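Local atomic coordinates of putative oxidoreductase yhhX (Escherichia coli K-12, PDB entry 3F4L), a protein that probably acts as an NADP-dependent oxidoreductase of the Gfo/Idh/MocA family, perhaps on scyllo-inositol. Residues V92-P97 against L117-Y122; E59-P64 against A88-L93; P121-R126 against G176-D181. All blocks are in the same frame, centred on the assembly; numbering follows the deposited sequence.

The three contacts follow the chain from the outer part of the Rossmann domain to its junction with the C-terminal alpha/beta domain. Interaction 2 lies at the turn that leads into strand 91-94; interaction 1 pairs that strand with strand 119-121, and the two share V92 and L93, their centres about 14 Å apart. A probable hydrogen bond of 2.9 Å from T118 N to N91 OD1 also ties them. Interaction 3 starts on P121 and Y122, where interaction 1 ends, its centre about 12 Å away, and carries the chain to helix 171-187. There K96 of interaction 1 packs on V177 and H178, between the two domains, where relatives hold cofactor and substrate.

Interaction 1 of 3, residues V92-P97 against L117-Y122; sequences VLVEKP and LTVTPY
The carbonyl oxygen of V92 is gripped twice: T120 N donates to V92 O at 2.9 Å, and the CA-H of V119 makes a weaker C-H...O contact with the same atom. One step on, T120 O takes the amide of V94, with V94 N 2.8 Å away in the carbonyl plane, while V92 N reaches back to T118 O. The ladder frays at its end, where Y122 N meets V94 O in a weak bond bent to 128°. This is parallel pairing at the edge of the Rossmann sheet: strands 91-94 and 119-121 are joined by helix 102-115 in a beta-alpha-beta crossover, and the first strand runs out into the E95-K96-P97 sequence characteristic of the family, with a cis peptide before P97. On one face of the sheet V92 and V119 lie side by side, V119 CG2 3.9 Å from V92 CB. On the other, L93 CD1 rests 3.8 Å from T120 CG2 and 3.5 Å from P121 O, and L93 CD2 reaches the Y122 ring at CD1. K96 folds back through bends at chi2 (72°) and chi3 (66°), which bring its NZ to the ring edge, 3.8 Å from Y122 CD2, and lay CD 3.4 Å from Y122 O. The E95 carboxylate is bonded to H18 and S13, and Y122 OH is bonded to Y17 O.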
loop_
_atom_site.group_PDB
_atom_site.type_symbol
_atom_site.label_atom_id
_atom_site.label_comp_id
_atom_site.label_asym_id
_atom_site.label_seq_id
_atom_site.Cartn_x
_atom_site.Cartn_y
_atom_site.Cartn_z
ATOM N N VAL A 92 -20.132 -31.677 -3.860
ATOM C CA VAL A 92 -20.376 -30.446 -4.600
ATOM C C VAL A 92 -19.223 -29.437 -4.640
ATOM O O VAL A 92 -18.603 -29.132 -3.610
ATOM C CB VAL A 92 -21.629 -29.721 -4.032
ATOM C CG1 VAL A 92 -21.860 -28.405 -4.755
ATOM C CG2 VAL A 92 -22.860 -30.615 -4.166
ATOM N N LEU A 93 -18.962 -28.921 -5.842
ATOM C CA LEU A 93 -17.936 -27.903 -6.075
ATOM C C LEU A 93 -18.719 -26.677 -6.555
ATOM O O LEU A 93 -19.445 -26.744 -7.552
ATOM C CB LEU A 93 -16.937 -28.375 -7.138
ATOM C CG LEU A 93 -15.810 -27.413 -7.563
ATOM C CD1 LEU A 93 -14.907 -27.069 -6.375
ATOM C CD2 LEU A 93 -14.981 -28.072 -8.660
ATOM N N VAL A 94 -18.587 -25.560 -5.847
ATOM C CA VAL A 94 -19.338 -24.362 -6.199
ATOM C C VAL A 94 -18.496 -23.164 -6.634
ATOM O O VAL A 94 -17.543 -22.790 -5.959
ATOM C CB VAL A 94 -20.220 -23.903 -5.018
ATOM C CG1 VAL A 94 -21.222 -22.862 -5.499
ATOM C CG2 VAL A 94 -20.936 -25.093 -4.394
ATOM N N GLU A 95 -18.870 -22.558 -7.756
ATOM C CA GLU A 95 -18.162 -21.382 -8.256
ATOM C C GLU A 95 -18.500 -20.149 -7.423
ATOM O O GLU A 95 -19.515 -20.122 -6.730
ATOM C CB GLU A 95 -18.530 -21.117 -9.711
ATOM C CG GLU A 95 -17.638 -21.817 -10.706
ATOM C CD GLU A 95 -17.770 -21.228 -12.089
ATOM O OE1 GLU A 95 -16.907 -21.525 -12.945
ATOM O OE2 GLU A 95 -18.737 -20.466 -12.315
ATOM N N LYS A 96 -17.642 -19.132 -7.494
ATOM C CA LYS A 96 -17.848 -17.887 -6.751
ATOM C C LYS A 96 -19.188 -17.249 -7.122
ATOM O O LYS A 96 -19.541 -17.178 -8.294
ATOM C CB LYS A 96 -16.707 -16.903 -7.055
ATOM C CG LYS A 96 -15.306 -17.462 -6.784
ATOM C CD LYS A 96 -14.865 -18.527 -7.810
ATOM C CE LYS A 96 -14.687 -17.914 -9.205
ATOM N NZ LYS A 96 -13.994 -18.817 -10.172
ATOM N N PRO A 97 -19.968 -16.793 -6.125
ATOM C CA PRO A 97 -19.734 -16.827 -4.678
ATOM C C PRO A 97 -20.301 -18.128 -4.108
ATOM O O PRO A 97 -21.334 -18.603 -4.567
ATOM C CB PRO A 97 -20.517 -15.611 -4.160
ATOM C CG PRO A 97 -21.157 -14.976 -5.408
ATOM C CD PRO A 97 -21.216 -16.076 -6.412
ATOM N N LEU A 117 -20.321 -36.043 2.914
ATOM C CA LEU A 117 -19.994 -35.511 1.599
ATOM C C LEU A 117 -19.111 -34.277 1.697
ATOM O O LEU A 117 -18.959 -33.687 2.765
ATOM C CB LEU A 117 -21.271 -35.148 0.847
ATOM C CG LEU A 117 -22.183 -36.320 0.483
ATOM C CD1 LEU A 117 -23.481 -35.799 -0.092
ATOM C CD2 LEU A 117 -21.475 -37.235 -0.509
ATOM N N THR A 118 -18.547 -33.891 0.558
ATOM C CA THR A 118 -17.696 -32.720 0.470
ATOM C C THR A 118 -18.357 -31.590 -0.321
ATOM O O THR A 118 -18.810 -31.798 -1.438
ATOM C CB THR A 118 -16.370 -33.046 -0.247
ATOM O OG1 THR A 118 -15.624 -34.001 0.516
ATOM C CG2 THR A 118 -15.542 -31.772 -0.437
ATOM N N VAL A 119 -18.426 -30.406 0.268
ATOM C CA VAL A 119 -18.955 -29.240 -0.440
ATOM C C VAL A 119 -17.854 -28.189 -0.298
ATOM O O VAL A 119 -17.385 -27.916 0.804
ATOM C CB VAL A 119 -20.284 -28.720 0.153
ATOM C CG1 VAL A 119 -20.071 -28.131 1.550
ATOM C CG2 VAL A 119 -20.877 -27.685 -0.771
ATOM N N THR A 120 -17.431 -27.605 -1.410
ATOM C CA THR A 120 -16.341 -26.635 -1.372
ATOM C C THR A 120 -16.404 -25.630 -2.507
ATOM O O THR A 120 -16.995 -25.896 -3.549
ATOM C CB THR A 120 -14.977 -27.371 -1.461
ATOM O OG1 THR A 120 -13.907 -26.420 -1.466
ATOM C CG2 THR A 120 -14.895 -28.197 -2.748
ATOM N N PRO A 121 -15.814 -24.442 -2.307
ATOM C CA PRO A 121 -15.818 -23.429 -3.365
ATOM C C PRO A 121 -14.698 -23.779 -4.355
ATOM O O PRO A 121 -13.860 -24.636 -4.072
ATOM C CB PRO A 121 -15.537 -22.137 -2.603
ATOM C CG PRO A 121 -14.606 -22.603 -1.513
ATOM C CD PRO A 121 -15.283 -23.888 -1.046
ATOM N N TYR A 122 -14.697 -23.121 -5.510
ATOM C CA TYR A 122 -13.697 -23.338 -6.553
ATOM C C TYR A 122 -12.674 -22.209 -6.434
ATOM O O TYR A 122 -12.884 -21.127 -6.970
ATOM C CB TYR A 122 -14.385 -23.294 -7.932
ATOM C CG TYR A 122 -13.498 -23.506 -9.146
ATOM C CD1 TYR A 122 -12.722 -24.659 -9.287
ATOM C CD2 TYR A 122 -13.474 -22.575 -10.176
ATOM C CE1 TYR A 122 -11.950 -24.876 -10.431
ATOM C CE2 TYR A 122 -12.704 -22.780 -11.321
ATOM C CZ TYR A 122 -11.950 -23.929 -11.438
ATOM O OH TYR A 122 -11.195 -24.129 -12.562
#

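Interaction 2 of 3, residues E59-P64 against A88-L93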
loop_
_atom_site.group_PDB
_atom_site.type_symbol
_atom_site.label_atom_id
_atom_site.label_comp_id
_atom_site.label_asym_id
_atom_site.label_seq_id
_atom_site.Cartn_x
_atom_site.Cartn_y
_atom_site.Cartn_z
ATOM N N GLU A 59 -32.414 -35.876 -13.977
ATOM C CA GLU A 59 -31.678 -36.852 -14.779
ATOM C C GLU A 59 -30.198 -36.878 -14.401
ATOM O O GLU A 59 -29.479 -37.829 -14.716
ATOM C CB GLU A 59 -31.808 -36.524 -16.266
ATOM C CG GLU A 59 -33.028 -37.128 -16.934
ATOM C CD GLU A 59 -33.223 -36.612 -18.345
ATOM O OE1 GLU A 59 -32.205 -36.455 -19.057
ATOM O OE2 GLU A 59 -34.387 -36.370 -18.740
ATOM N N VAL A 60 -29.746 -35.822 -13.737
ATOM C CA VAL A 60 -28.355 -35.738 -13.314
ATOM C C VAL A 60 -28.218 -36.175 -11.856
ATOM O O VAL A 60 -27.422 -37.056 -11.533
ATOM C CB VAL A 60 -27.804 -34.296 -13.448
ATOM C CG1 VAL A 60 -26.360 -34.263 -13.008
ATOM C CG2 VAL A 60 -27.933 -33.812 -14.892
ATOM N N LEU A 61 -29.009 -35.562 -10.980
ATOM C CA LEU A 61 -28.951 -35.884 -9.559
ATOM C C LEU A 61 -29.354 -37.320 -9.241
ATOM O O LEU A 61 -28.997 -37.847 -8.186
ATOM C CB LEU A 61 -29.814 -34.903 -8.761
ATOM C CG LEU A 61 -29.377 -33.440 -8.879
ATOM C CD1 LEU A 61 -30.224 -32.574 -7.951
ATOM C CD2 LEU A 61 -27.898 -33.316 -8.535
ATOM N N ASN A 62 -30.084 -37.956 -10.150
ATOM C CA ASN A 62 -30.497 -39.337 -9.932
ATOM C C ASN A 62 -29.504 -40.340 -10.500
ATOM O O ASN A 62 -29.649 -41.543 -10.283
ATOM C CB ASN A 62 -31.880 -39.599 -10.538
ATOM C CG ASN A 62 -32.984 -38.897 -9.783
ATOM O OD1 ASN A 62 -32.858 -38.634 -8.586
ATOM N ND2 ASN A 62 -34.081 -38.603 -10.472
ATOM N N ASP A 63 -28.499 -39.853 -11.225
ATOM C CA ASP A 63 -27.495 -40.744 -11.810
ATOM C C ASP A 63 -26.602 -41.309 -10.704
ATOM O O ASP A 63 -25.884 -40.565 -10.033
ATOM C CB ASP A 63 -26.626 -40.000 -12.828
ATOM C CG ASP A 63 -25.720 -40.936 -13.612
ATOM O OD1 ASP A 63 -25.295 -41.971 -13.050
ATOM O OD2 ASP A 63 -25.420 -40.635 -14.789
ATOM N N PRO A 64 -26.641 -42.640 -10.506
ATOM C CA PRO A 64 -25.863 -43.367 -9.496
ATOM C C PRO A 64 -24.353 -43.182 -9.608
ATOM O O PRO A 64 -23.641 -43.164 -8.602
ATOM C CB PRO A 64 -26.264 -44.823 -9.736
ATOM C CG PRO A 64 -27.660 -44.706 -10.270
ATOM C CD PRO A 64 -27.528 -43.564 -11.238
ATOM N N ALA A 88 -29.052 -35.191 -2.706
ATOM C CA ALA A 88 -29.096 -36.299 -3.652
ATOM C C ALA A 88 -27.885 -37.202 -3.444
ATOM O O ALA A 88 -27.682 -38.173 -4.177
ATOM C CB ALA A 88 -29.128 -35.779 -5.080
ATOM N N GLY A 89 -27.084 -36.862 -2.436
ATOM C CA GLY A 89 -25.913 -37.646 -2.098
ATOM C C GLY A 89 -24.667 -37.373 -2.915
ATOM O O GLY A 89 -23.771 -38.204 -2.966
ATOM N N LYS A 90 -24.595 -36.199 -3.529
ATOM C CA LYS A 90 -23.451 -35.860 -4.364
ATOM C C LYS A 90 -22.487 -34.884 -3.698
ATOM O O LYS A 90 -22.894 -34.036 -2.899
ATOM C CB LYS A 90 -23.929 -35.221 -5.672
ATOM C CG LYS A 90 -25.025 -35.966 -6.411
ATOM C CD LYS A 90 -24.600 -37.376 -6.747
ATOM C CE LYS A 90 -25.723 -38.142 -7.411
ATOM N NZ LYS A 90 -25.322 -39.563 -7.620
ATOM N N ASN A 91 -21.209 -35.016 -4.038
ATOM C CA ASN A 91 -20.193 -34.096 -3.545
ATOM C C ASN A 91 -20.414 -32.857 -4.402
ATOM O O ASN A 91 -20.839 -32.976 -5.551
ATOM C CB ASN A 91 -18.799 -34.664 -3.779
ATOM C CG ASN A 91 -18.518 -35.853 -2.899
ATOM O OD1 ASN A 91 -18.383 -35.716 -1.682
ATOM N ND2 ASN A 91 -18.453 -37.035 -3.502
ATOM N N VAL A 92 -20.132 -31.677 -3.860
ATOM C CA VAL A 92 -20.376 -30.446 -4.600
ATOM C C VAL A 92 -19.223 -29.437 -4.640
ATOM O O VAL A 92 -18.603 -29.132 -3.610
ATOM C CB VAL A 92 -21.629 -29.721 -4.032
ATOM C CG1 VAL A 92 -21.860 -28.405 -4.755
ATOM C CG2 VAL A 92 -22.860 -30.615 -4.166
ATOM N N LEU A 93 -18.962 -28.921 -5.842
ATOM C CA LEU A 93 -17.936 -27.903 -6.075
ATOM C C LEU A 93 -18.719 -26.677 -6.555
ATOM O O LEU A 93 -19.445 -26.744 -7.552
ATOM C CB LEU A 93 -16.937 -28.375 -7.138
ATOM C CG LEU A 93 -15.810 -27.413 -7.563
ATOM C CD1 LEU A 93 -14.907 -27.069 -6.375
ATOM C CD2 LEU A 93 -14.981 -28.072 -8.660
#
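L61, on the short helix 58-61, comes within 5.9 Å of A88, CA to CA, where segment 88-93 leaves helix 78-87 through a Schellman motif whose positive phi (83°) falls on G89. A88 faces L61 with its methyl group: A88 CB touches L61 CB at 3.8 Å and lies close to the L61 carbonyl oxygen as well. The longer reach belongs to K90. Its CG stands beside its own backbone N, opposite the carbonyl carbon, and the chain bends once at chi2 (-58°) before running straight to the amine. That course carries the aliphatic part past L61, with K90 CE 3.4 Å from L61 O, and delivers the ammonium to the turn beyond. There K90 NZ donates to D63 O at 2.7 Å, coming in tilted 29° from the carbonyl plane. V66 O is a second acceptor for the same nitrogen, so two backbone carbonyls hold the amine of a largely buried lysine. The carboxylate of D63 is not its salt-bridge partner: K90 NZ is 5.9 Å from D63 OD1, and that group is bonded instead to H33 and to the amide of D65, although its charge may still favour the ammonium at a distance. Within the Rossmann domain the contact thus bridges helix 58-61 and the turn after it to the turn between helix 78-87 and strand 91-94, while L61 and K90 both rest on V69 of the intervening strand 66-71.

Interaction 3 of 3, residues P121-R126 against G176-D181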
loop_
_atom_site.group_PDB
_atom_site.type_symbol
_atom_site.label_atom_id
_atom_site.label_comp_id
_atom_site.label_asym_id
_atom_site.label_seq_id
_atom_site.Cartn_x
_atom_site.Cartn_y
_atom_site.Cartn_z
ATOM N N PRO A 121 -15.814 -24.442 -2.307
ATOM C CA PRO A 121 -15.818 -23.429 -3.365
ATOM C C PRO A 121 -14.698 -23.779 -4.355
ATOM O O PRO A 121 -13.860 -24.636 -4.072
ATOM C CB PRO A 121 -15.537 -22.137 -2.603
ATOM C CG PRO A 121 -14.606 -22.603 -1.513
ATOM C CD PRO A 121 -15.283 -23.888 -1.046
ATOM N N TYR A 122 -14.697 -23.121 -5.510
ATOM C CA TYR A 122 -13.697 -23.338 -6.553
ATOM C C TYR A 122 -12.674 -22.209 -6.434
ATOM O O TYR A 122 -12.884 -21.127 -6.970
ATOM C CB TYR A 122 -14.385 -23.294 -7.932
ATOM C CG TYR A 122 -13.498 -23.506 -9.146
ATOM C CD1 TYR A 122 -12.722 -24.659 -9.287
ATOM C CD2 TYR A 122 -13.474 -22.575 -10.176
ATOM C CE1 TYR A 122 -11.950 -24.876 -10.431
ATOM C CE2 TYR A 122 -12.704 -22.780 -11.321
ATOM C CZ TYR A 122 -11.950 -23.929 -11.438
ATOM O OH TYR A 122 -11.195 -24.129 -12.562
ATOM N N GLN A 123 -11.584 -22.452 -5.711
ATOM C CA GLN A 123 -10.549 -21.431 -5.541
ATOM C C GLN A 123 -9.350 -21.797 -6.402
ATOM O O GLN A 123 -8.285 -22.124 -5.899
ATOM C CB GLN A 123 -10.132 -21.331 -4.067
ATOM C CG GLN A 123 -11.279 -20.952 -3.130
ATOM C CD GLN A 123 -11.878 -19.584 -3.440
ATOM O OE1 GLN A 123 -11.345 -18.828 -4.253
ATOM N NE2 GLN A 123 -12.981 -19.254 -2.776
ATOM N N ASN A 124 -9.540 -21.721 -7.713
ATOM C CA ASN A 124 -8.492 -22.072 -8.659
ATOM C C ASN A 124 -7.267 -21.162 -8.606
ATOM O O ASN A 124 -6.179 -21.577 -8.993
ATOM C CB ASN A 124 -9.063 -22.101 -10.089
ATOM C CG ASN A 124 -9.657 -20.760 -10.524
ATOM O OD1 ASN A 124 -10.476 -20.173 -9.829
ATOM N ND2 ASN A 124 -9.248 -20.286 -11.697
ATOM N N ARG A 125 -7.418 -19.935 -8.120
ATOM C CA ARG A 125 -6.267 -19.034 -8.083
ATOM C C ARG A 125 -5.234 -19.423 -7.027
ATOM O O ARG A 125 -4.212 -18.747 -6.842
ATOM C CB ARG A 125 -6.726 -17.576 -7.916
ATOM C CG ARG A 125 -7.715 -17.145 -9.020
ATOM C CD ARG A 125 -7.629 -15.656 -9.376
ATOM N NE ARG A 125 -6.462 -15.398 -10.210
ATOM C CZ ARG A 125 -6.504 -15.007 -11.481
ATOM N NH1 ARG A 125 -7.660 -14.803 -12.094
ATOM N NH2 ARG A 125 -5.376 -14.856 -12.148
ATOM N N ARG A 126 -5.495 -20.527 -6.338
ATOM C CA ARG A 126 -4.542 -21.023 -5.365
ATOM C C ARG A 126 -3.464 -21.706 -6.180
ATOM O O ARG A 126 -2.415 -22.077 -5.668
ATOM C CB ARG A 126 -5.200 -22.027 -4.421
ATOM C CG ARG A 126 -6.080 -21.354 -3.388
ATOM C CD ARG A 126 -6.479 -22.304 -2.276
ATOM N NE ARG A 126 -7.286 -21.616 -1.275
ATOM C CZ ARG A 126 -7.516 -22.092 -0.056
ATOM N NH1 ARG A 126 -7.000 -23.257 0.302
ATOM N NH2 ARG A 126 -8.247 -21.398 0.804
ATOM N N GLY A 176 -12.004 -9.632 -4.844
ATOM C CA GLY A 176 -11.445 -9.802 -3.518
ATOM C C GLY A 176 -11.599 -11.218 -3.009
ATOM O O GLY A 176 -10.749 -11.714 -2.264
ATOM N N VAL A 177 -12.680 -11.882 -3.410
ATOM C CA VAL A 177 -12.916 -13.250 -2.960
ATOM C C VAL A 177 -11.712 -14.138 -3.283
ATOM O O VAL A 177 -11.339 -14.998 -2.484
ATOM C CB VAL A 177 -14.222 -13.848 -3.588
ATOM C CG1 VAL A 177 -14.050 -14.092 -5.093
ATOM C CG2 VAL A 177 -14.592 -15.151 -2.877
ATOM N N HIS A 178 -11.088 -13.906 -4.439
ATOM C CA HIS A 178 -9.923 -14.685 -4.868
ATOM C C HIS A 178 -8.605 -14.245 -4.234
ATOM O O HIS A 178 -7.828 -15.064 -3.759
ATOM C CB HIS A 178 -9.760 -14.596 -6.376
ATOM C CG HIS A 178 -10.797 -15.348 -7.137
ATOM N ND1 HIS A 178 -11.509 -14.787 -8.175
ATOM C CD2 HIS A 178 -11.212 -16.633 -7.046
ATOM C CE1 HIS A 178 -12.316 -15.695 -8.694
ATOM N NE2 HIS A 178 -12.155 -16.824 -8.027
ATOM N N THR A 179 -8.340 -12.949 -4.259
ATOM C CA THR A 179 -7.105 -12.458 -3.694
ATOM C C THR A 179 -7.051 -12.640 -2.181
ATOM O O THR A 179 -6.002 -12.984 -1.646
ATOM C CB THR A 179 -6.871 -10.995 -4.111
ATOM O OG1 THR A 179 -8.020 -10.203 -3.792
ATOM C CG2 THR A 179 -6.622 -10.927 -5.614
HETATM N N MSE A 180 -8.173 -12.449 -1.490
HETATM C CA MSE A 180 -8.169 -12.640 -0.038
HETATM C C MSE A 180 -8.044 -14.122 0.301
HETATM O O MSE A 180 -7.437 -14.482 1.305
HETATM C CB MSE A 180 -9.436 -12.064 0.614
HETATM C CG MSE A 180 -9.493 -10.538 0.642
HETATM SE SE MSE A 180 -10.573 -9.912 2.143
HETATM C CE MSE A 180 -12.268 -10.659 1.594
ATOM N N ASP A 181 -8.629 -14.979 -0.532
ATOM C CA ASP A 181 -8.538 -16.422 -0.318
ATOM C C ASP A 181 -7.071 -16.869 -0.335
ATOM O O ASP A 181 -6.664 -17.720 0.457
ATOM C CB ASP A 181 -9.296 -17.183 -1.404
ATOM C CG ASP A 181 -9.067 -18.677 -1.325
ATOM O OD1 ASP A 181 -9.651 -19.332 -0.426
ATOM O OD2 ASP A 181 -8.288 -19.196 -2.153
#
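R126 takes D181 side-on with two nitrogens, R126 NE to D181 OD2 and R126 NH2 to D181 OD1, both at 2.8 Å, and this salt bridge is the tight half of the contact. The NE bond is nearly straight (172°), and both oxygens are met on their syn sides, with guanidinium and carboxylate turned 25° from each other. Q123 closes over the same carboxylate: its amide stacks on it with Q123 CD 3.6 Å from D181 CG, and a bend at chi2 (-62°) lays the amide there. With an alanine here in place of R126, the buried D181 carboxylate would probably lose its charged mate and be freer to turn. The H178 side is looser and partly open to solvent. R125 crosses one face of the imidazole with its aliphatic chain, a CH-pi contact with R125 CG 4.3 Å from the ring centroid, while V177 CG1 sits over the opposite face. At the ring edge Q123 OE1 approaches H178 CD2 at 3.6 Å. N124 OD1 is buried nearby without a polar partner. R125 sends its guanidinium on to D128, and R126 NH2 is shared with E321. At this domain junction the loop leaving the Rossmann domain, between strand 119-121 and helix 129-140, is tied to helix 171-187 of the C-terminal alpha/beta domain, with helix 319-331 alongside through N325, which packs on D181, and V322, which packs on P121.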